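Local coordinates for protein alpha-fucosidase (Bifidobacterium bifidum, PDB 2EAB) that probably releases alpha-1,2-linked L-fucose from glycans by hydrolysis as a family 95 glycoside hydrolase, the chain here being the catalytic fragment of a much longer calcium-binding protein, at residues Gly82-Ser87 with Pro289-Gly294; Thr88-Gly93 with Ala130-Asn135; Ile511-Tyr516 with Val583-Asn588; Leu534-Ser539 with Arg630-Ala635. All blocks are in the same frame, centred on the assembly; numbering follows the deposited sequence.

Contact 1: Gly82-Ser87 with Pro289-Gly294; sequences GGPGSS and PSYRTG
The pyrrolidine ring of Pro84 presses its CG onto the backbone of Pro289-Gly294, meeting two consecutive carbonyls: Pro84 CG lies 3.3 Å from Pro289 O and equally close to Ser290 O. The neighbouring ring carbon serves the aromatic side, with Pro84 CD 3.9 Å from Tyr291 CD2. The proline and tyrosine side chains cross at about a right angle, and the approach to the phenol ring is oblique. Tyr291 keeps CG beside its backbone N (chi1 -66°), which turns CD2 to Pro84. Arg292 bends at chi2 (-66°) and folds back so that NH1 bonds its neighbour's carbonyl, Tyr291 O, at 3.0 Å. This acceptor lies in the guanidinium plane, although the donor stands well above the carbonyl plane. Arg292 NH1 also donates to a water, 2.9 Å away in that same plane, which in turn donates to Gly82 O and to Pro84 O, 2.7 Å from the latter. Pro84 is the second residue of a type II turn, closed by Ser86 N on Gly83 O; the Ser86 hydroxyl grips the same oxygen (OG to O 2.6 Å) in the carbonyl plane. Replaced by a glycine, Pro84 would probably leave a gap before the Pro289 and Ser290 carbonyls, strip Tyr291 CD2 of its apolar neighbour and let the turn flex. No direct hydrogen bond crosses between the two loops, so their joining rests on a proline ring wedged against carbonyls and on one water relaying the arginine to two backbone oxygens.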
loop_
_atom_site.group_PDB
_atom_site.type_symbol
_atom_site.label_atom_id
_atom_site.label_comp_id
_atom_site.label_asym_id
_atom_site.label_seq_id
_atom_site.Cartn_x
_atom_site.Cartn_y
_atom_site.Cartn_z
ATOM N N GLY A 82 -5.558 -13.283 17.188
ATOM C CA GLY A 82 -4.240 -13.898 17.093
ATOM C C GLY A 82 -3.261 -13.355 18.118
ATOM O O GLY A 82 -3.613 -12.539 18.975
ATOM N N GLY A 83 -2.020 -13.822 18.037
ATOM C CA GLY A 83 -0.950 -13.271 18.856
ATOM C C GLY A 83 -0.907 -13.830 20.265
ATOM O O GLY A 83 -1.578 -14.815 20.583
ATOM N N PRO A 84 -0.113 -13.200 21.145
ATOM C CA PRO A 84 0.014 -13.715 22.501
ATOM C C PRO A 84 -1.351 -13.753 23.185
ATOM O O PRO A 84 -2.160 -12.837 23.024
ATOM C CB PRO A 84 0.964 -12.718 23.176
ATOM C CG PRO A 84 0.917 -11.499 22.332
ATOM C CD PRO A 84 0.672 -11.974 20.940
ATOM N N GLY A 85 -1.609 -14.838 23.910
ATOM C CA GLY A 85 -2.899 -15.044 24.547
ATOM C C GLY A 85 -3.867 -15.884 23.738
ATOM O O GLY A 85 -4.880 -16.332 24.267
ATOM N N SER A 86 -3.570 -16.112 22.461
ATOM C CA SER A 86 -4.425 -16.953 21.616
ATOM C C SER A 86 -4.146 -18.448 21.794
ATOM O O SER A 86 -4.916 -19.289 21.316
ATOM C CB SER A 86 -4.270 -16.576 20.141
ATOM O OG SER A 86 -2.959 -16.872 19.689
ATOM N N SER A 87 -3.027 -18.754 22.447
ATOM C CA SER A 87 -2.652 -20.103 22.860
ATOM C C SER A 87 -1.710 -19.938 24.037
ATOM O O SER A 87 -1.333 -18.817 24.376
ATOM C CB SER A 87 -1.919 -20.837 21.743
ATOM O OG SER A 87 -0.591 -20.351 21.637
ATOM N N PRO A 289 7.261 -8.915 23.329
ATOM C CA PRO A 289 6.373 -9.980 22.862
ATOM C C PRO A 289 4.900 -9.918 23.278
ATOM O O PRO A 289 4.123 -10.738 22.801
ATOM C CB PRO A 289 7.007 -11.219 23.488
ATOM C CG PRO A 289 7.470 -10.717 24.824
ATOM C CD PRO A 289 7.871 -9.267 24.628
ATOM N N SER A 290 4.518 -8.992 24.159
ATOM C CA SER A 290 3.169 -9.024 24.752
ATOM C C SER A 290 2.087 -8.354 23.913
ATOM O O SER A 290 0.909 -8.679 24.045
ATOM C CB SER A 290 3.173 -8.403 26.148
ATOM O OG SER A 290 3.295 -6.991 26.081
ATOM N N TYR A 291 2.494 -7.396 23.085
ATOM C CA TYR A 291 1.585 -6.654 22.205
ATOM C C TYR A 291 0.375 -6.038 22.916
ATOM O O TYR A 291 -0.733 -6.012 22.374
ATOM C CB TYR A 291 1.157 -7.501 20.999
ATOM C CG TYR A 291 2.314 -7.799 20.076
ATOM C CD1 TYR A 291 2.647 -6.929 19.048
ATOM C CD2 TYR A 291 3.096 -8.939 20.256
ATOM C CE1 TYR A 291 3.725 -7.191 18.208
ATOM C CE2 TYR A 291 4.176 -9.216 19.423
ATOM C CZ TYR A 291 4.489 -8.338 18.407
ATOM O OH TYR A 291 5.566 -8.628 17.596
ATOM N N ARG A 292 0.607 -5.517 24.121
ATOM C CA ARG A 292 -0.432 -4.831 24.898
ATOM C C ARG A 292 0.107 -3.573 25.561
ATOM O O ARG A 292 1.296 -3.491 25.868
ATOM C CB ARG A 292 -1.016 -5.749 25.979
ATOM C CG ARG A 292 -1.702 -7.007 25.468
ATOM C CD ARG A 292 -2.965 -6.687 24.674
ATOM N NE ARG A 292 -3.733 -7.893 24.362
ATOM C CZ ARG A 292 -3.529 -8.669 23.301
ATOM N NH1 ARG A 292 -2.574 -8.377 22.422
ATOM N NH2 ARG A 292 -4.282 -9.744 23.120
ATOM N N THR A 293 -0.774 -2.604 25.797
ATOM C CA THR A 293 -0.388 -1.383 26.509
ATOM C C THR A 293 -0.165 -1.626 27.998
ATOM O O THR A 293 0.568 -0.869 28.644
ATOM C CB THR A 293 -1.445 -0.279 26.387
ATOM O OG1 THR A 293 -2.679 -0.754 26.933
ATOM C CG2 THR A 293 -1.635 0.138 24.934
ATOM N N GLY A 294 -0.808 -2.656 28.545
ATOM C CA GLY A 294 -0.784 -2.892 29.990
ATOM C C GLY A 294 -1.931 -2.216 30.723
ATOM O O GLY A 294 -2.045 -2.338 31.944
HETATM O O HOH W 1 -2.605 -10.937 21.108
#

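Contact 2: Thr88-Gly93 with Ala130-Asn135; sequences TSYNGG and AAEQGN
Tyr90 and Glu132 set their flat groups 76° apart, ring plane against carboxylate plane. One face of the Tyr90 ring carries Gly92 N of its own loop, 3.5 Å above the plane and offset toward the rim. At the ring edge, in plane, sits the start of the Glu132 side chain, with Tyr90 CD1 3.7 Å from Glu132 CB. Glu132 O comes in obliquely beside it, 3.4 Å from Tyr90 CE1. The phenol oxygen finds its main partner in Tyr490 O. Tyr90 CG lies opposite its own backbone N (chi1 -177°), which swings the ring across to the helix. Glu132 is extended beyond CG and brings its carboxylate alongside the loop backbone, where OE2 stands 3.5 Å from Tyr90 CA. That oxygen accepts from Ser87 OG and from a water at 2.6 Å, which also pairs with Ser89 OG. The other, OE1, accepts from a second water at 2.7 Å, and this water takes the N-H groups of both Asn91 and Gly93. With an alanine here in place of Glu132, the Ser87 hydroxyl is likely to lose its carboxylate, and the waters bound to Asn91, Gly93 and Ser89 their link to the helix. Gly134, the first residue past the helix, has positive phi, as is common where a glycine ends a helix. Loop and short helix 130-133 both belong to the excursion between strands 69-76 and 140-145, so the carboxylate and its waters tie together a long connection between neighbouring antiparallel strands of the N-terminal beta-domain.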
loop_
_atom_site.group_PDB
_atom_site.type_symbol
_atom_site.label_atom_id
_atom_site.label_comp_id
_atom_site.label_asym_id
_atom_site.label_seq_id
_atom_site.Cartn_x
_atom_site.Cartn_y
_atom_site.Cartn_z
ATOM N N THR A 88 -1.309 -21.049 24.646
ATOM C CA THR A 88 -0.356 -21.000 25.753
ATOM C C THR A 88 1.098 -20.998 25.270
ATOM O O THR A 88 2.023 -20.932 26.081
ATOM C CB THR A 88 -0.575 -22.173 26.739
ATOM O OG1 THR A 88 -0.451 -23.414 26.040
ATOM C CG2 THR A 88 -1.957 -22.086 27.383
ATOM N N SER A 89 1.301 -21.052 23.952
ATOM C CA SER A 89 2.640 -21.234 23.405
ATOM C C SER A 89 2.953 -20.362 22.188
ATOM O O SER A 89 3.870 -20.670 21.429
ATOM C CB SER A 89 2.880 -22.716 23.087
ATOM O OG SER A 89 1.916 -23.199 22.171
ATOM N N TYR A 90 2.210 -19.271 22.009
ATOM C CA TYR A 90 2.400 -18.399 20.851
ATOM C C TYR A 90 3.862 -18.007 20.669
ATOM O O TYR A 90 4.481 -17.466 21.590
ATOM C CB TYR A 90 1.542 -17.140 20.960
ATOM C CG TYR A 90 1.666 -16.270 19.733
ATOM C CD1 TYR A 90 0.948 -16.571 18.581
ATOM C CD2 TYR A 90 2.524 -15.167 19.708
ATOM C CE1 TYR A 90 1.072 -15.796 17.428
ATOM C CE2 TYR A 90 2.652 -14.373 18.557
ATOM C CZ TYR A 90 1.918 -14.698 17.421
ATOM O OH TYR A 90 2.008 -13.944 16.274
ATOM N N ASN A 91 4.379 -18.270 19.470
ATOM C CA ASN A 91 5.765 -17.990 19.119
ATOM C C ASN A 91 5.865 -17.557 17.654
ATOM O O ASN A 91 6.760 -17.987 16.924
ATOM C CB ASN A 91 6.636 -19.223 19.402
ATOM C CG ASN A 91 8.129 -18.944 19.286
ATOM O OD1 ASN A 91 8.605 -17.846 19.587
ATOM N ND2 ASN A 91 8.881 -19.957 18.861
ATOM N N GLY A 92 4.923 -16.714 17.234
ATOM C CA GLY A 92 4.941 -16.136 15.889
ATOM C C GLY A 92 4.778 -17.127 14.756
ATOM O O GLY A 92 5.085 -16.799 13.605
ATOM N N GLY A 93 4.302 -18.329 15.081
ATOM C CA GLY A 93 4.125 -19.389 14.097
ATOM C C GLY A 93 5.349 -20.251 13.849
ATOM O O GLY A 93 5.289 -21.209 13.071
ATOM N N ALA A 130 -4.418 -21.486 13.091
ATOM C CA ALA A 130 -5.156 -20.337 12.566
ATOM C C ALA A 130 -5.646 -19.376 13.652
ATOM O O ALA A 130 -5.857 -18.195 13.372
ATOM C CB ALA A 130 -6.315 -20.798 11.697
ATOM N N ALA A 131 -5.838 -19.884 14.871
ATOM C CA ALA A 131 -6.213 -19.048 16.013
ATOM C C ALA A 131 -5.048 -18.185 16.486
ATOM O O ALA A 131 -5.256 -17.083 16.989
ATOM C CB ALA A 131 -6.732 -19.905 17.154
ATOM N N GLU A 132 -3.830 -18.702 16.350
ATOM C CA GLU A 132 -2.627 -17.918 16.654
ATOM C C GLU A 132 -2.361 -16.874 15.582
ATOM O O GLU A 132 -1.944 -15.755 15.881
ATOM C CB GLU A 132 -1.400 -18.815 16.764
ATOM C CG GLU A 132 -1.298 -19.639 18.031
ATOM C CD GLU A 132 0.041 -20.335 18.146
ATOM O OE1 GLU A 132 0.743 -20.471 17.119
ATOM O OE2 GLU A 132 0.401 -20.737 19.272
ATOM N N GLN A 133 -2.575 -17.246 14.326
ATOM C CA GLN A 133 -2.368 -16.303 13.242
ATOM C C GLN A 133 -3.342 -15.140 13.385
ATOM O O GLN A 133 -2.943 -13.977 13.352
ATOM C CB GLN A 133 -2.560 -16.986 11.896
ATOM C CG GLN A 133 -2.235 -16.063 10.732
ATOM C CD GLN A 133 -2.141 -16.777 9.400
ATOM O OE1 GLN A 133 -2.231 -18.010 9.314
ATOM N NE2 GLN A 133 -1.939 -15.997 8.344
ATOM N N GLY A 134 -4.620 -15.465 13.553
ATOM C CA GLY A 134 -5.652 -14.453 13.668
ATOM C C GLY A 134 -5.871 -13.706 12.371
ATOM O O GLY A 134 -5.457 -14.150 11.301
ATOM N N ASN A 135 -6.569 -12.583 12.479
ATOM C CA ASN A 135 -6.935 -11.755 11.342
ATOM C C ASN A 135 -7.503 -10.431 11.822
ATOM O O ASN A 135 -7.726 -10.242 13.020
ATOM C CB ASN A 135 -7.887 -12.488 10.372
ATOM C CG ASN A 135 -9.260 -12.829 10.973
ATOM O OD1 ASN A 135 -9.504 -12.742 12.181
ATOM N ND2 ASN A 135 -10.165 -13.233 10.098
HETATM O O HOH W 2 1.707 -22.954 19.471
HETATM O O HOH W 3 -0.581 -13.142 14.667
HETATM O O HOH W 4 3.388 -19.894 17.360
#

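Contact 3: Ile511-Tyr516 with Val583-Asn588; sequences ILQNVY and VWQMLN
Two helices of the (alpha/alpha)6-barrel domain characteristic of family 95, 507-520 and 577-596, come together here, residues 511-516 and 583-588 meeting through two pairs of side chains, Gln513 with Gln585 and Leu512 with Met586. The glutamines cross at about a right angle, their amide planes 55° apart, and touch amide to aliphatic stem: Gln513 CD lies 3.6 Å from Gln585 CG, while Gln513 NE2 is 3.6 Å from Gln585 CB. Gln585 is bent at chi2 (69°), which presents its CG to the Gln513 amide and carries its own amide elsewhere, where NE2 donates to Asp690 OD1. Asp690 is known crystallographically as a calcium ligand in this protein, though no ion is bound at it in this chain, consistent with a second-shell role for Gln585. Gln513 OE1 bonds a hydroxyl of a Tris molecule, probably from the crystallisation liquor but consistent with a pocket beside the pair. The other pair is apolar: Leu512 CD1 rests 4.1 Å from Met586 SD, the two side chains meeting obliquely. All four touching residues are buried; no hydrogen bond passes between the segments, and the glutamine amides find polar partners outside them. Helix 525-546 packs on the leucine-methionine side through Glu538, Pro688 of a loop touches Gln513, and helix 632-639 borders the other flank of 577-596, at Trp584 and Leu587.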
loop_
_atom_site.group_PDB
_atom_site.type_symbol
_atom_site.label_atom_id
_atom_site.label_comp_id
_atom_site.label_asym_id
_atom_site.label_seq_id
_atom_site.Cartn_x
_atom_site.Cartn_y
_atom_site.Cartn_z
ATOM N N ILE A 511 9.965 -5.230 1.048
ATOM C CA ILE A 511 9.337 -4.158 1.819
ATOM C C ILE A 511 10.366 -3.108 2.257
ATOM O O ILE A 511 10.026 -1.938 2.406
ATOM C CB ILE A 511 8.500 -4.698 3.013
ATOM C CG1 ILE A 511 7.427 -3.686 3.434
ATOM C CG2 ILE A 511 9.389 -5.098 4.190
ATOM C CD1 ILE A 511 6.329 -3.475 2.392
ATOM N N LEU A 512 11.619 -3.521 2.434
ATOM C CA LEU A 512 12.685 -2.556 2.698
ATOM C C LEU A 512 12.885 -1.548 1.573
ATOM O O LEU A 512 13.384 -0.442 1.820
ATOM C CB LEU A 512 13.995 -3.248 3.059
ATOM C CG LEU A 512 14.014 -3.863 4.464
ATOM C CD1 LEU A 512 15.216 -4.783 4.617
ATOM C CD2 LEU A 512 13.996 -2.812 5.565
ATOM N N GLN A 513 12.513 -1.909 0.347
ATOM C CA GLN A 513 12.531 -0.916 -0.729
ATOM C C GLN A 513 11.589 0.239 -0.425
ATOM O O GLN A 513 11.968 1.405 -0.557
ATOM C CB GLN A 513 12.166 -1.522 -2.075
ATOM C CG GLN A 513 13.221 -2.430 -2.662
ATOM C CD GLN A 513 12.961 -2.766 -4.115
ATOM O OE1 GLN A 513 12.621 -1.895 -4.908
ATOM N NE2 GLN A 513 13.150 -4.031 -4.475
ATOM N N ASN A 514 10.358 -0.081 -0.022
ATOM C CA ASN A 514 9.389 0.958 0.324
ATOM C C ASN A 514 9.905 1.833 1.459
ATOM O O ASN A 514 9.697 3.046 1.469
ATOM C CB ASN A 514 8.049 0.351 0.754
ATOM C CG ASN A 514 7.332 -0.377 -0.362
ATOM O OD1 ASN A 514 6.391 0.152 -0.964
ATOM N ND2 ASN A 514 7.739 -1.602 -0.616
ATOM N N VAL A 515 10.584 1.199 2.410
ATOM C CA VAL A 515 11.153 1.900 3.555
ATOM C C VAL A 515 12.276 2.841 3.109
ATOM O O VAL A 515 12.282 4.017 3.483
ATOM C CB VAL A 515 11.631 0.910 4.652
ATOM C CG1 VAL A 515 12.366 1.641 5.759
ATOM C CG2 VAL A 515 10.447 0.151 5.230
ATOM N N TYR A 516 13.210 2.335 2.303
ATOM C CA TYR A 516 14.316 3.164 1.833
ATOM C C TYR A 516 13.831 4.360 1.009
ATOM O O TYR A 516 14.439 5.435 1.046
ATOM C CB TYR A 516 15.362 2.345 1.059
ATOM C CG TYR A 516 16.540 3.205 0.666
ATOM C CD1 TYR A 516 17.450 3.636 1.623
ATOM C CD2 TYR A 516 16.715 3.637 -0.649
ATOM C CE1 TYR A 516 18.516 4.463 1.289
ATOM C CE2 TYR A 516 17.790 4.468 -0.993
ATOM C CZ TYR A 516 18.679 4.875 -0.013
ATOM O OH TYR A 516 19.742 5.701 -0.324
ATOM N N VAL A 583 17.275 -9.091 -3.816
ATOM C CA VAL A 583 18.473 -9.010 -2.977
ATOM C C VAL A 583 19.478 -8.016 -3.566
ATOM O O VAL A 583 20.096 -7.244 -2.826
ATOM C CB VAL A 583 19.083 -10.404 -2.703
ATOM C CG1 VAL A 583 20.418 -10.291 -1.960
ATOM C CG2 VAL A 583 18.102 -11.235 -1.885
ATOM N N TRP A 584 19.605 -8.021 -4.891
ATOM C CA TRP A 584 20.441 -7.045 -5.582
ATOM C C TRP A 584 19.998 -5.624 -5.234
ATOM O O TRP A 584 20.834 -4.773 -4.903
ATOM C CB TRP A 584 20.388 -7.286 -7.088
ATOM C CG TRP A 584 21.266 -6.386 -7.905
ATOM C CD1 TRP A 584 22.549 -6.629 -8.307
ATOM C CD2 TRP A 584 20.916 -5.103 -8.437
ATOM N NE1 TRP A 584 23.018 -5.574 -9.054
ATOM C CE2 TRP A 584 22.036 -4.627 -9.154
ATOM C CE3 TRP A 584 19.759 -4.315 -8.388
ATOM C CZ2 TRP A 584 22.035 -3.388 -9.807
ATOM C CZ3 TRP A 584 19.761 -3.083 -9.036
ATOM C CH2 TRP A 584 20.891 -2.637 -9.744
ATOM N N GLN A 585 18.689 -5.376 -5.279
ATOM C CA GLN A 585 18.176 -4.044 -4.984
ATOM C C GLN A 585 18.428 -3.648 -3.540
ATOM O O GLN A 585 18.755 -2.487 -3.262
ATOM C CB GLN A 585 16.685 -3.938 -5.287
ATOM C CG GLN A 585 16.239 -2.503 -5.489
ATOM C CD GLN A 585 16.802 -1.920 -6.769
ATOM O OE1 GLN A 585 16.459 -2.364 -7.858
ATOM N NE2 GLN A 585 17.698 -0.943 -6.642
ATOM N N MET A 586 18.267 -4.604 -2.624
ATOM C CA MET A 586 18.500 -4.333 -1.212
ATOM C C MET A 586 19.952 -3.943 -0.963
ATOM O O MET A 586 20.227 -2.977 -0.258
ATOM C CB MET A 586 18.125 -5.529 -0.341
ATOM C CG MET A 586 18.317 -5.244 1.137
ATOM S SD MET A 586 17.982 -6.648 2.191
ATOM C CE MET A 586 19.266 -7.800 1.674
ATOM N N LEU A 587 20.880 -4.709 -1.526
ATOM C CA LEU A 587 22.296 -4.394 -1.355
ATOM C C LEU A 587 22.637 -3.044 -1.981
ATOM O O LEU A 587 23.435 -2.285 -1.430
ATOM C CB LEU A 587 23.179 -5.509 -1.920
ATOM C CG LEU A 587 23.101 -6.855 -1.189
ATOM C CD1 LEU A 587 23.874 -7.918 -1.950
ATOM C CD2 LEU A 587 23.603 -6.751 0.254
ATOM N N ASN A 588 22.016 -2.751 -3.118
ATOM C CA ASN A 588 22.175 -1.464 -3.782
ATOM C C ASN A 588 21.723 -0.318 -2.867
ATOM O O ASN A 588 22.476 0.640 -2.630
ATOM C CB ASN A 588 21.384 -1.476 -5.091
ATOM C CG ASN A 588 21.902 -0.476 -6.107
ATOM O OD1 ASN A 588 22.775 0.346 -5.822
ATOM N ND2 ASN A 588 21.362 -0.550 -7.313
#

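Contact 4: Leu534-Ser539 with Arg630-Ala635; sequences LLKEES and RSWSCA
Trp632 lays its indole against helix 525-546, and the close part of the meeting is at Ser539. Ser539 CB stands 3.4 Å above one face of the ring, offset toward the rim, 3.6 Å from Trp632 NE1 and 3.7 Å from Trp632 CE2. The hydroxyl is turned to its own helix: OG sits beside the backbone N (chi1 -63°) and donates to Leu535 O at 2.8 Å. Leu535 O also takes Ser539 N, the two donors reaching it from opposite faces of its plane, which leaves the methylene for the indole. The far end of the ring is held more loosely. Trp632 CH2 meets the backbone of Lys536 obliquely, 3.8 Å from CA and 4.2 Å from CB, and the fully extended lysine chain then leads away from the indole; Lys536 is partly exposed, and its NZ forms salt bridges with Glu477 and Asp601. Behind the tryptophan, Ser631 occupies the N-cap position of helix 632-639 and accepts a weak bond from Cys634 N, 3.4 Å from OG, while Cys634 itself is joined by a disulfide to Cys610. Leu603, Tyr532 and Val543 also touch the indole. No hydrogen bond crosses the contact, which lies away from the calcium sites: a tryptophan from the first turn of an N-capped helix lies on a serine methylene of another helix in the helical barrel domain.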
loop_
_atom_site.group_PDB
_atom_site.type_symbol
_atom_site.label_atom_id
_atom_site.label_comp_id
_atom_site.label_asym_id
_atom_site.label_seq_id
_atom_site.Cartn_x
_atom_site.Cartn_y
_atom_site.Cartn_z
ATOM N N LEU A 534 17.962 -0.804 9.459
ATOM C CA LEU A 534 17.206 -1.937 8.915
ATOM C C LEU A 534 17.953 -2.653 7.800
ATOM O O LEU A 534 18.018 -3.886 7.774
ATOM C CB LEU A 534 15.841 -1.481 8.407
ATOM C CG LEU A 534 14.802 -1.141 9.478
ATOM C CD1 LEU A 534 13.667 -0.317 8.892
ATOM C CD2 LEU A 534 14.264 -2.405 10.140
ATOM N N LEU A 535 18.511 -1.867 6.882
ATOM C CA LEU A 535 19.217 -2.421 5.730
ATOM C C LEU A 535 20.505 -3.117 6.126
ATOM O O LEU A 535 20.857 -4.134 5.538
ATOM C CB LEU A 535 19.501 -1.336 4.694
ATOM C CG LEU A 535 18.291 -0.917 3.857
ATOM C CD1 LEU A 535 18.542 0.415 3.189
ATOM C CD2 LEU A 535 17.952 -1.984 2.821
ATOM N N LYS A 536 21.198 -2.561 7.115
ATOM C CA LYS A 536 22.450 -3.129 7.595
ATOM C C LYS A 536 22.225 -4.558 8.092
ATOM O O LYS A 536 22.947 -5.482 7.706
ATOM C CB LYS A 536 23.012 -2.262 8.720
ATOM C CG LYS A 536 24.290 -2.780 9.358
ATOM C CD LYS A 536 24.709 -1.876 10.514
ATOM C CE LYS A 536 25.917 -2.438 11.250
ATOM N NZ LYS A 536 26.354 -1.559 12.375
ATOM N N GLU A 537 21.214 -4.748 8.937
ATOM C CA GLU A 537 20.983 -6.059 9.519
ATOM C C GLU A 537 20.410 -7.055 8.506
ATOM O O GLU A 537 20.785 -8.221 8.533
ATOM C CB GLU A 537 20.121 -5.974 10.782
ATOM C CG GLU A 537 19.793 -7.328 11.387
ATOM C CD GLU A 537 19.332 -7.272 12.835
ATOM O OE1 GLU A 537 19.455 -6.218 13.506
ATOM O OE2 GLU A 537 18.862 -8.317 13.317
ATOM N N GLU A 538 19.513 -6.619 7.623
ATOM C CA GLU A 538 18.997 -7.546 6.614
ATOM C C GLU A 538 20.060 -7.916 5.575
ATOM O O GLU A 538 20.088 -9.045 5.085
ATOM C CB GLU A 538 17.713 -7.026 5.959
ATOM C CG GLU A 538 16.972 -8.080 5.123
ATOM C CD GLU A 538 16.332 -9.189 5.952
ATOM O OE1 GLU A 538 16.366 -9.091 7.205
ATOM O OE2 GLU A 538 15.803 -10.157 5.349
ATOM N N SER A 539 20.939 -6.972 5.241
ATOM C CA SER A 539 22.052 -7.269 4.338
ATOM C C SER A 539 23.035 -8.228 5.005
ATOM O O SER A 539 23.499 -9.178 4.373
ATOM C CB SER A 539 22.751 -5.992 3.867
ATOM O OG SER A 539 21.859 -5.195 3.111
ATOM N N ARG A 630 33.485 -10.554 1.463
ATOM C CA ARG A 630 32.043 -10.792 1.392
ATOM C C ARG A 630 31.304 -9.480 1.626
ATOM O O ARG A 630 30.202 -9.455 2.177
ATOM C CB ARG A 630 31.608 -11.870 2.392
ATOM C CG ARG A 630 32.104 -13.259 2.031
ATOM C CD ARG A 630 31.637 -14.314 3.017
ATOM N NE ARG A 630 32.289 -14.193 4.321
ATOM C CZ ARG A 630 33.428 -14.791 4.663
ATOM N NH1 ARG A 630 34.066 -15.572 3.800
ATOM N NH2 ARG A 630 33.926 -14.609 5.879
ATOM N N SER A 631 31.923 -8.384 1.190
ATOM C CA SER A 631 31.348 -7.054 1.344
ATOM C C SER A 631 30.081 -6.896 0.510
ATOM O O SER A 631 29.820 -7.681 -0.413
ATOM C CB SER A 631 32.365 -5.981 0.955
ATOM O OG SER A 631 32.657 -6.037 -0.430
ATOM N N TRP A 632 29.306 -5.866 0.821
ATOM C CA TRP A 632 28.071 -5.624 0.093
ATOM C C TRP A 632 28.307 -5.426 -1.405
ATOM O O TRP A 632 27.560 -5.963 -2.219
ATOM C CB TRP A 632 27.311 -4.438 0.676
ATOM C CG TRP A 632 26.841 -4.659 2.087
ATOM C CD1 TRP A 632 26.821 -5.840 2.787
ATOM C CD2 TRP A 632 26.302 -3.667 2.962
ATOM N NE1 TRP A 632 26.312 -5.633 4.045
ATOM C CE2 TRP A 632 25.978 -4.309 4.176
ATOM C CE3 TRP A 632 26.055 -2.292 2.835
ATOM C CZ2 TRP A 632 25.434 -3.619 5.263
ATOM C CZ3 TRP A 632 25.511 -1.608 3.916
ATOM C CH2 TRP A 632 25.205 -2.274 5.111
ATOM N N SER A 633 29.346 -4.670 -1.769
ATOM C CA SER A 633 29.688 -4.462 -3.184
ATOM C C SER A 633 30.041 -5.773 -3.879
ATOM O O SER A 633 29.626 -6.017 -5.015
ATOM C CB SER A 633 30.848 -3.475 -3.337
ATOM O OG SER A 633 30.489 -2.190 -2.858
ATOM N N CYS A 634 30.811 -6.616 -3.194
ATOM C CA CYS A 634 31.197 -7.903 -3.746
ATOM C C CYS A 634 29.971 -8.788 -3.965
ATOM O O CYS A 634 29.747 -9.281 -5.070
ATOM C CB CYS A 634 32.212 -8.592 -2.839
ATOM S SG CYS A 634 32.659 -10.240 -3.416
ATOM N N ALA A 635 29.164 -8.958 -2.920
ATOM C CA ALA A 635 27.965 -9.793 -3.003
ATOM C C ALA A 635 27.045 -9.324 -4.132
ATOM O O ALA A 635 26.577 -10.128 -4.939
ATOM C CB ALA A 635 27.221 -9.802 -1.669
#

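How the contacts relate
Contacts 1 and 2 lie at the surface, whereas contacts 3 and 4 are buried within the helical domain. The first two touch directly through Glu132 of contact 2, whose carbonyl takes the N-H of Gly83 in contact 1. Contacts 3 and 4 interlock through Glu538, which packs on Leu512 and Met586, so helices 507-520, 525-546 and 577-596 form one cluster to which helix 632-639 is added. The centres of the two pairs lie about 30 Å apart, with no touch between them. In the surface loops water, carbonyls, a proline ring, a guanidinium and one carboxylate do the joining; between the helices it is methylenes, sulfur, amide and indole.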